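Local coordinates for RagA protein (Porphyromonas gingivalis, PDB 6SLN) that probably imports nutrients across the outer membrane as a TonB-dependent receptor of the beta-barrel type, at residues A[184-189]-A[201-206]; A[570-575]-A[592-597]; A[739-744]-A[755-760]. One frame throughout, in Å; residues are numbered along the deposited sequence.

Contact 1 (A[184-189]-A[201-206])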
loop_
_atom_site.group_PDB
_atom_site.type_symbol
_atom_site.label_atom_id
_atom_site.label_comp_id
_atom_site.label_asym_id
_atom_site.label_seq_id
_atom_site.Cartn_x
_atom_site.Cartn_y
_atom_site.Cartn_z
ATOM N N SER A 184 6.947 17.819 -35.104
ATOM C CA SER A 184 6.357 19.040 -35.631
ATOM C C SER A 184 5.913 19.922 -34.473
ATOM O O SER A 184 5.269 19.446 -33.531
ATOM C CB SER A 184 5.171 18.733 -36.547
ATOM O OG SER A 184 5.534 17.850 -37.593
ATOM N N VAL A 185 6.277 21.196 -34.523
ATOM C CA VAL A 185 5.841 22.148 -33.514
ATOM C C VAL A 185 4.830 23.070 -34.173
ATOM O O VAL A 185 5.140 23.729 -35.172
ATOM C CB VAL A 185 7.019 22.921 -32.901
ATOM C CG1 VAL A 185 6.526 23.879 -31.812
ATOM C CG2 VAL A 185 8.014 21.934 -32.312
ATOM N N LEU A 186 3.611 23.080 -33.632
ATOM C CA LEU A 186 2.516 23.885 -34.156
ATOM C C LEU A 186 2.332 25.124 -33.283
ATOM O O LEU A 186 2.052 25.011 -32.082
ATOM C CB LEU A 186 1.227 23.071 -34.213
ATOM C CG LEU A 186 1.331 21.628 -34.675
ATOM C CD1 LEU A 186 -0.041 21.058 -34.698
ATOM C CD2 LEU A 186 1.953 21.542 -36.047
ATOM N N LYS A 187 2.468 26.303 -33.893
ATOM C CA LYS A 187 2.571 27.543 -33.142
ATOM C C LYS A 187 1.315 28.408 -33.155
ATOM O O LYS A 187 1.146 29.212 -32.235
ATOM C CB LYS A 187 3.749 28.375 -33.673
ATOM C CG LYS A 187 5.027 27.570 -33.847
ATOM C CD LYS A 187 6.264 28.461 -34.030
ATOM C CE LYS A 187 7.032 28.101 -35.313
ATOM N NZ LYS A 187 8.218 28.986 -35.599
ATOM N N ASP A 188 0.440 28.273 -34.151
ATOM C CA ASP A 188 -0.679 29.191 -34.326
ATOM C C ASP A 188 -2.022 28.466 -34.337
ATOM O O ASP A 188 -2.110 27.254 -34.538
ATOM C CB ASP A 188 -0.537 29.983 -35.624
ATOM C CG ASP A 188 -0.899 29.166 -36.820
ATOM O OD1 ASP A 188 -0.094 28.299 -37.193
ATOM O OD2 ASP A 188 -1.990 29.370 -37.369
ATOM N N ALA A 189 -3.082 29.261 -34.169
ATOM C CA ALA A 189 -4.426 28.730 -33.967
ATOM C C ALA A 189 -4.937 27.963 -35.177
ATOM O O ALA A 189 -5.795 27.080 -35.037
ATOM C CB ALA A 189 -5.388 29.867 -33.636
ATOM N N ASN A 201 -1.185 26.647 -25.878
ATOM C CA ASN A 201 0.242 26.621 -25.585
ATOM C C ASN A 201 1.071 26.039 -26.718
ATOM O O ASN A 201 2.302 25.930 -26.585
ATOM C CB ASN A 201 0.505 25.833 -24.310
ATOM C CG ASN A 201 -0.165 26.434 -23.108
ATOM O OD1 ASN A 201 -0.496 27.626 -23.089
ATOM N ND2 ASN A 201 -0.360 25.615 -22.079
ATOM N N GLY A 202 0.436 25.703 -27.833
ATOM C CA GLY A 202 1.110 25.041 -28.922
ATOM C C GLY A 202 0.966 23.540 -28.814
ATOM O O GLY A 202 0.504 22.986 -27.812
ATOM N N VAL A 203 1.363 22.863 -29.875
ATOM C CA VAL A 203 1.245 21.414 -29.908
ATOM C C VAL A 203 2.559 20.837 -30.408
ATOM O O VAL A 203 3.072 21.262 -31.447
ATOM C CB VAL A 203 0.060 20.961 -30.784
ATOM C CG1 VAL A 203 0.160 19.476 -31.058
ATOM C CG2 VAL A 203 -1.260 21.289 -30.093
ATOM N N VAL A 204 3.115 19.900 -29.655
ATOM C CA VAL A 204 4.336 19.198 -30.032
ATOM C C VAL A 204 3.909 17.813 -30.481
ATOM O O VAL A 204 3.495 16.984 -29.662
ATOM C CB VAL A 204 5.345 19.122 -28.875
ATOM C CG1 VAL A 204 6.706 18.668 -29.375
ATOM C CG2 VAL A 204 5.453 20.465 -28.159
ATOM N N PHE A 205 3.982 17.566 -31.778
ATOM C CA PHE A 205 3.593 16.285 -32.346
ATOM C C PHE A 205 4.842 15.460 -32.640
ATOM O O PHE A 205 5.673 15.857 -33.466
ATOM C CB PHE A 205 2.773 16.489 -33.614
ATOM C CG PHE A 205 2.001 15.281 -34.027
ATOM C CD1 PHE A 205 2.594 14.294 -34.795
ATOM C CD2 PHE A 205 0.681 15.125 -33.644
ATOM C CE1 PHE A 205 1.883 13.179 -35.180
ATOM C CE2 PHE A 205 -0.033 14.015 -34.031
ATOM C CZ PHE A 205 0.568 13.040 -34.799
ATOM N N ILE A 206 4.970 14.323 -31.966
ATOM C CA ILE A 206 6.057 13.379 -32.204
ATOM C C ILE A 206 5.507 12.229 -33.038
ATOM O O ILE A 206 4.536 11.577 -32.642
ATOM C CB ILE A 206 6.654 12.859 -30.886
ATOM C CG1 ILE A 206 7.194 14.021 -30.045
ATOM C CG2 ILE A 206 7.741 11.830 -31.165
ATOM C CD1 ILE A 206 7.672 13.613 -28.665
#
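Leu-186 and Val-203 lie side by side on one face of an antiparallel strand pair, both pointing the same way, and Leu-186 CD1 rests 3.9 Å from Val-203 CB. CG of Leu-186 lies anti to its own carbonyl carbon (chi1 -41°), which brings CD1 alongside the valine. Beside them on this face, Ser-184 pairs with Phe-205, whose ring leads away from Ser-184; its side chain touches Ile-161 of strand 159-162. The backbones are fastened by two reciprocal pairs of bonds: Ser-184 N to Phe-205 O (2.9 Å) with Phe-205 N to Ser-184 O (2.9 Å), then Leu-186 N to Val-203 O (2.9 Å) with a longer return from Val-203 N to Leu-186 O (3.2 Å). Between these pairs Val-185 faces Val-204 in a non-hydrogen-bonded pair, and Val-185 CA makes a CH...O contact with Val-203 O. Pairing between the two segments stops before Gly-202, which has a positive phi of 94°. Strand 102-106 flanks the first segment and strand 159-162 the second, so both strands lie inside the mixed sheet of the plug. Beyond the pairing, Lys-187 forms a salt bridge with Asp-738. The chemistry is thus backbone hydrogen bonding flanked by mostly buried, largely apolar side chains; a charged pair follows past the strand end, where the plug meets residues of the barrel.

Contact 2 (A[570-575]-A[592-597]). With LMT (dodecyl-beta-D-maltoside), chain Q.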
loop_
_atom_site.group_PDB
_atom_site.type_symbol
_atom_site.label_atom_id
_atom_site.label_comp_id
_atom_site.label_asym_id
_atom_site.label_seq_id
_atom_site.Cartn_x
_atom_site.Cartn_y
_atom_site.Cartn_z
ATOM N N LEU A 570 -14.186 16.191 -23.188
ATOM C CA LEU A 570 -15.030 15.792 -24.309
ATOM C C LEU A 570 -14.957 16.875 -25.368
ATOM O O LEU A 570 -15.091 18.062 -25.052
ATOM C CB LEU A 570 -16.490 15.575 -23.896
ATOM C CG LEU A 570 -17.383 15.105 -25.057
ATOM C CD1 LEU A 570 -16.980 13.701 -25.583
ATOM C CD2 LEU A 570 -18.839 15.137 -24.643
ATOM N N SER A 571 -14.775 16.466 -26.622
ATOM C CA SER A 571 -14.467 17.400 -27.689
ATOM C C SER A 571 -15.254 17.067 -28.945
ATOM O O SER A 571 -15.423 15.894 -29.290
ATOM C CB SER A 571 -12.972 17.373 -27.996
ATOM O OG SER A 571 -12.293 18.334 -27.221
ATOM N N PHE A 572 -15.736 18.106 -29.624
ATOM C CA PHE A 572 -16.294 17.973 -30.962
ATOM C C PHE A 572 -15.663 19.052 -31.809
ATOM O O PHE A 572 -15.629 20.217 -31.397
ATOM C CB PHE A 572 -17.813 18.102 -30.956
ATOM C CG PHE A 572 -18.501 17.095 -30.073
ATOM C CD1 PHE A 572 -18.649 15.786 -30.483
ATOM C CD2 PHE A 572 -18.996 17.461 -28.832
ATOM C CE1 PHE A 572 -19.279 14.854 -29.673
ATOM C CE2 PHE A 572 -19.622 16.540 -28.019
ATOM C CZ PHE A 572 -19.760 15.227 -28.440
ATOM N N PHE A 573 -15.111 18.671 -32.959
ATOM C CA PHE A 573 -14.326 19.638 -33.709
ATOM C C PHE A 573 -14.518 19.459 -35.205
ATOM O O PHE A 573 -14.971 18.418 -35.686
ATOM C CB PHE A 573 -12.840 19.568 -33.354
ATOM C CG PHE A 573 -12.189 18.221 -33.582
ATOM C CD1 PHE A 573 -12.229 17.235 -32.601
ATOM C CD2 PHE A 573 -11.463 17.965 -34.751
ATOM C CE1 PHE A 573 -11.588 16.006 -32.798
ATOM C CE2 PHE A 573 -10.813 16.727 -34.957
ATOM C CZ PHE A 573 -10.875 15.756 -33.984
ATOM N N SER A 574 -14.159 20.506 -35.933
ATOM C CA SER A 574 -14.281 20.528 -37.375
ATOM C C SER A 574 -13.121 21.313 -37.970
ATOM O O SER A 574 -12.568 22.230 -37.348
ATOM C CB SER A 574 -15.599 21.171 -37.804
ATOM O OG SER A 574 -15.610 22.508 -37.352
ATOM N N ARG A 575 -12.793 20.964 -39.206
ATOM C CA ARG A 575 -11.752 21.669 -39.929
ATOM C C ARG A 575 -12.079 21.578 -41.411
ATOM O O ARG A 575 -12.384 20.491 -41.914
ATOM C CB ARG A 575 -10.379 21.066 -39.641
ATOM C CG ARG A 575 -9.254 21.766 -40.368
ATOM C CD ARG A 575 -8.329 20.772 -41.034
ATOM N NE ARG A 575 -7.422 20.135 -40.081
ATOM C CZ ARG A 575 -6.747 19.019 -40.338
ATOM N NH1 ARG A 575 -6.881 18.419 -41.513
ATOM N NH2 ARG A 575 -5.936 18.502 -39.427
ATOM N N ASN A 592 -15.756 22.546 -30.045
ATOM C CA ASN A 592 -16.305 22.763 -28.720
ATOM C C ASN A 592 -15.640 21.800 -27.757
ATOM O O ASN A 592 -15.444 20.625 -28.082
ATOM C CB ASN A 592 -17.816 22.564 -28.694
ATOM C CG ASN A 592 -18.377 22.570 -27.288
ATOM O OD1 ASN A 592 -18.420 21.540 -26.628
ATOM N ND2 ASN A 592 -18.793 23.734 -26.820
ATOM N N ASP A 593 -15.311 22.306 -26.568
ATOM C CA ASP A 593 -14.563 21.570 -25.556
ATOM C C ASP A 593 -15.266 21.693 -24.214
ATOM O O ASP A 593 -15.666 22.793 -23.815
ATOM C CB ASP A 593 -13.128 22.099 -25.418
ATOM C CG ASP A 593 -12.281 21.802 -26.623
ATOM O OD1 ASP A 593 -12.356 20.655 -27.100
ATOM O OD2 ASP A 593 -11.544 22.699 -27.092
ATOM N N GLN A 594 -15.400 20.570 -23.515
ATOM C CA GLN A 594 -15.882 20.555 -22.145
ATOM C C GLN A 594 -14.866 19.817 -21.276
ATOM O O GLN A 594 -14.189 18.895 -21.740
ATOM C CB GLN A 594 -17.279 19.897 -22.062
ATOM C CG GLN A 594 -18.186 20.173 -23.265
ATOM C CD GLN A 594 -19.414 19.249 -23.318
ATOM O OE1 GLN A 594 -20.162 19.124 -22.336
ATOM N NE2 GLN A 594 -19.628 18.609 -24.467
ATOM N N SER A 595 -14.756 20.221 -20.008
ATOM C CA SER A 595 -13.723 19.661 -19.144
ATOM C C SER A 595 -14.263 19.403 -17.749
ATOM O O SER A 595 -14.959 20.247 -17.178
ATOM C CB SER A 595 -12.508 20.585 -19.030
ATOM O OG SER A 595 -11.732 20.276 -17.878
ATOM N N SER A 596 -13.903 18.240 -17.195
ATOM C CA SER A 596 -14.222 17.906 -15.811
ATOM C C SER A 596 -13.741 18.960 -14.822
ATOM O O SER A 596 -14.261 19.027 -13.699
ATOM C CB SER A 596 -13.586 16.562 -15.456
ATOM O OG SER A 596 -12.233 16.499 -15.892
ATOM N N ARG A 597 -12.741 19.762 -15.212
ATOM C CA ARG A 597 -12.063 20.713 -14.340
ATOM C C ARG A 597 -12.901 21.959 -14.058
ATOM O O ARG A 597 -12.497 22.792 -13.241
ATOM C CB ARG A 597 -10.712 21.085 -14.971
ATOM C CG ARG A 597 -9.788 19.854 -15.218
ATOM C CD ARG A 597 -8.312 20.253 -15.349
ATOM N NE ARG A 597 -7.334 19.221 -14.999
ATOM C CZ ARG A 597 -6.332 18.826 -15.788
ATOM N NH1 ARG A 597 -6.174 19.353 -16.993
ATOM N NH2 ARG A 597 -5.476 17.905 -15.371
HETATM C C1B LMT Q . -24.173 17.880 -19.395
HETATM C C2B LMT Q . -23.285 18.191 -18.195
HETATM C C3B LMT Q . -23.508 17.154 -17.093
HETATM C C4B LMT Q . -25.001 17.032 -16.717
HETATM C C5B LMT Q . -25.825 16.800 -17.994
HETATM C C6B LMT Q . -27.320 16.888 -17.644
HETATM O O1B LMT Q . -23.637 16.769 -20.009
HETATM O O2B LMT Q . -21.990 18.123 -18.652
HETATM O O3B LMT Q . -22.725 17.424 -16.002
HETATM O "O4'" LMT Q . -25.190 15.964 -15.859
HETATM O O5B LMT Q . -25.522 17.701 -19.047
HETATM O O6B LMT Q . -27.799 15.698 -17.102
HETATM C "C1'" LMT Q . -23.024 15.237 -23.803
HETATM C "C2'" LMT Q . -22.927 16.770 -23.696
HETATM C "C3'" LMT Q . -22.746 17.201 -22.215
HETATM C "C4'" LMT Q . -23.882 16.597 -21.377
HETATM C "C5'" LMT Q . -23.747 15.092 -21.602
HETATM C "C6'" LMT Q . -24.587 14.300 -20.646
HETATM O "O1'" LMT Q . -23.408 14.925 -25.072
HETATM O "O2'" LMT Q . -21.860 17.194 -24.453
HETATM O "O3'" LMT Q . -22.736 18.553 -22.110
HETATM O "O5'" LMT Q . -24.047 14.761 -22.933
HETATM O "O6'" LMT Q . -24.171 13.020 -20.771
HETATM C C1 LMT Q . -23.114 13.619 -25.508
HETATM C C2 LMT Q . -22.873 13.784 -26.982
HETATM C C3 LMT Q . -23.581 12.827 -27.888
HETATM C C4 LMT Q . -22.522 12.041 -28.612
HETATM C C5 LMT Q . -22.945 11.720 -30.002
HETATM C C6 LMT Q . -21.848 11.976 -30.977
HETATM C C7 LMT Q . -21.947 10.990 -32.107
HETATM C C8 LMT Q . -20.868 11.278 -33.107
HETATM C C9 LMT Q . -20.575 10.160 -34.071
HETATM C C10 LMT Q . -21.883 9.500 -34.439
HETATM O O HOH W 1 -17.682 19.124 -26.386
#
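Gln-594 stretches alongside Leu-570 and hands both ends of its amide to a bound dodecyl-beta-D-maltoside: NE2 donates to the sugar O2' (2.6 Å), while OE1 accepts from O3' (2.6 Å). The chain is extended beyond CG, with CG anti to the carbonyl carbon (chi1 -35°). NE2 also donates to a water at 2.8 Å, which lies close to Leu-570 O and Asn-592 OD1; three bonds hold the amide, consistent with its modelled orientation. Asn-592 ND2 is hydrogen-bonded to Ser-604 OG. Leu-570 CD2 lies beside Gln-594 NE2 (3.6 Å), and the same nitrogen sits at the edge of the Phe-572 ring, 4.1 Å from CE2, with ring and amide planes 37° apart. Phe-572 CZ meets C2 of the detergent tail at 3.7 Å. On the reverse face Ser-571 OG bonds to Asp-593 OD1 at a length too short to be trusted at this resolution; that carboxylate also forms a salt bridge with Arg-591. Underneath, the backbones of Leu-570 with Gln-594 and of Phe-572 with Asn-592 exchange two hydrogen bonds each. Leu-570 touches a bound phospholipid and an apolar side chain of another protein, to which the detergent is hydrogen-bonded as well. One face of this hairpin, carrying Leu-570, Phe-572 and Gln-594, meets lipid and detergent, and the other carries the Ser-571 and Asp-593 pair, as in a transmembrane beta-barrel wall.

Contact 3 (A[739-744]-A[755-760]); sequences LSLKGT and ASANFN
Apolar contact is centred on Leu-741 and Ala-757, directly paired across the strands: the alanine CB lies 3.9 Å from Leu-741 CB and 3.9 Å from Leu-741 CD1. The leucine CG stands anti to the carbonyl carbon (chi1 -41°), which brings CD1 to the methyl. One pair further along the same face, Leu-739 CB and Phe-759 CB come within 4.3 Å, with the ring set obliquely to the leucine. Backbone hydrogen bonds carry the rest. Ala-757 N to Leu-741 O is short (2.7 Å), but the return from Leu-741 N to Ala-757 O measures 3.3 Å and reaches its acceptor from above the carbonyl plane. Leu-739 and Phe-759 exchange bonds too, as do Gly-743 and Ala-755, where the bond from Ala-755 N to Gly-743 O is weak. CH...O contacts join Ser-756 CA to Leu-741 O and Lys-742 CA to Ala-755 O. Polar side chains of Ser-740, Lys-742, Ser-756 and Asn-758 occupy the other face, where Asn-758 touches Ala-127 of a loop. Strands 696-715 and 844-853 continue the pairing outward. Polar and apolar residues alternating along a long antiparallel hairpin mark the wall of an outer-membrane beta-barrel.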
loop_
_atom_site.group_PDB
_atom_site.type_symbol
_atom_site.label_atom_id
_atom_site.label_comp_id
_atom_site.label_asym_id
_atom_site.label_seq_id
_atom_site.Cartn_x
_atom_site.Cartn_y
_atom_site.Cartn_z
ATOM N N LEU A 739 11.696 34.121 -36.726
ATOM C CA LEU A 739 12.584 34.129 -37.884
ATOM C C LEU A 739 13.321 32.801 -37.979
ATOM O O LEU A 739 13.855 32.308 -36.980
ATOM C CB LEU A 739 13.586 35.285 -37.824
ATOM C CG LEU A 739 14.557 35.287 -39.006
ATOM C CD1 LEU A 739 13.801 35.296 -40.328
ATOM C CD2 LEU A 739 15.504 36.464 -38.937
ATOM N N SER A 740 13.357 32.232 -39.184
ATOM C CA SER A 740 13.958 30.927 -39.417
ATOM C C SER A 740 14.674 30.951 -40.760
ATOM O O SER A 740 14.110 31.403 -41.761
ATOM C CB SER A 740 12.881 29.828 -39.365
ATOM O OG SER A 740 13.302 28.646 -40.010
ATOM N N LEU A 741 15.933 30.503 -40.764
ATOM C CA LEU A 741 16.775 30.486 -41.954
ATOM C C LEU A 741 17.475 29.142 -42.072
ATOM O O LEU A 741 17.957 28.588 -41.078
ATOM C CB LEU A 741 17.829 31.589 -41.915
ATOM C CG LEU A 741 17.336 32.930 -41.388
ATOM C CD1 LEU A 741 18.520 33.823 -41.071
ATOM C CD2 LEU A 741 16.383 33.586 -42.395
ATOM N N LYS A 742 17.528 28.624 -43.292
ATOM C CA LYS A 742 18.211 27.375 -43.588
ATOM C C LYS A 742 18.893 27.539 -44.940
ATOM O O LYS A 742 18.418 28.291 -45.796
ATOM C CB LYS A 742 17.223 26.187 -43.571
ATOM C CG LYS A 742 17.719 24.868 -44.167
ATOM C CD LYS A 742 17.407 24.734 -45.667
ATOM C CE LYS A 742 17.961 23.422 -46.246
ATOM N NZ LYS A 742 19.380 23.526 -46.703
ATOM N N GLY A 743 20.022 26.856 -45.123
ATOM C CA GLY A 743 20.731 26.973 -46.383
ATOM C C GLY A 743 21.709 25.839 -46.590
ATOM O O GLY A 743 21.880 24.965 -45.739
ATOM N N THR A 744 22.337 25.855 -47.763
ATOM C CA THR A 744 23.450 24.965 -48.079
ATOM C C THR A 744 24.602 25.833 -48.565
ATOM O O THR A 744 24.565 26.369 -49.676
ATOM C CB THR A 744 23.056 23.901 -49.111
ATOM O OG1 THR A 744 22.375 22.822 -48.440
ATOM C CG2 THR A 744 24.299 23.336 -49.827
ATOM N N ALA A 755 23.929 25.209 -43.012
ATOM C CA ALA A 755 23.690 26.074 -41.865
ATOM C C ALA A 755 22.199 26.260 -41.643
ATOM O O ALA A 755 21.406 26.334 -42.590
ATOM C CB ALA A 755 24.347 27.444 -42.047
ATOM N N SER A 756 21.828 26.339 -40.379
ATOM C CA SER A 756 20.454 26.561 -39.980
ATOM C C SER A 756 20.483 27.613 -38.890
ATOM O O SER A 756 21.272 27.506 -37.946
ATOM C CB SER A 756 19.811 25.261 -39.493
ATOM O OG SER A 756 18.844 25.510 -38.491
ATOM N N ALA A 757 19.666 28.644 -39.040
ATOM C CA ALA A 757 19.575 29.723 -38.073
ATOM C C ALA A 757 18.161 29.764 -37.521
ATOM O O ALA A 757 17.237 29.165 -38.070
ATOM C CB ALA A 757 19.953 31.069 -38.707
ATOM N N ASN A 758 17.986 30.507 -36.440
ATOM C CA ASN A 758 16.766 30.373 -35.661
ATOM C C ASN A 758 16.646 31.515 -34.661
ATOM O O ASN A 758 17.604 31.807 -33.939
ATOM C CB ASN A 758 16.791 29.011 -34.967
ATOM C CG ASN A 758 15.586 28.761 -34.149
ATOM O OD1 ASN A 758 14.599 28.241 -34.645
ATOM N ND2 ASN A 758 15.650 29.114 -32.874
ATOM N N PHE A 759 15.492 32.177 -34.604
ATOM C CA PHE A 759 15.378 33.333 -33.721
ATOM C C PHE A 759 13.916 33.656 -33.432
ATOM O O PHE A 759 13.062 33.537 -34.313
ATOM C CB PHE A 759 16.066 34.566 -34.329
ATOM C CG PHE A 759 15.841 35.827 -33.547
ATOM C CD1 PHE A 759 16.740 36.214 -32.563
ATOM C CD2 PHE A 759 14.734 36.630 -33.785
ATOM C CE1 PHE A 759 16.541 37.372 -31.831
ATOM C CE2 PHE A 759 14.529 37.790 -33.054
ATOM C CZ PHE A 759 15.437 38.166 -32.078
ATOM N N ASN A 760 13.651 34.101 -32.201
ATOM C CA ASN A 760 12.371 34.701 -31.839
ATOM C C ASN A 760 12.587 35.788 -30.797
ATOM O O ASN A 760 13.328 35.587 -29.832
ATOM C CB ASN A 760 11.384 33.670 -31.291
ATOM C CG ASN A 760 10.227 34.312 -30.497
ATOM O OD1 ASN A 760 10.299 34.474 -29.276
ATOM N ND2 ASN A 760 9.156 34.668 -31.198
#

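In the fold
Contact 1 is buried within the plug, whereas contacts 2 and 3 belong to two hairpins of the barrel wall, their centres 36 Å apart. Contact 2 is buried, partly by lipid, detergent and another protein chain; contact 3 is a surface contact that no other protein chain touches. All three are antiparallel, but valine and leucine dominate the plug pair; contact 3 sets apolar residues against a polar opposite face, whereas the lipid-facing side of contact 2 also carries Asn-592 and Gln-594. Asp-738, on the hairpin of contact 3, bridges Lys-187 of contact 1 and Asn-760, and Ile-194, between the segments of contact 1, touches Phe-573 and Arg-575 of 570-575.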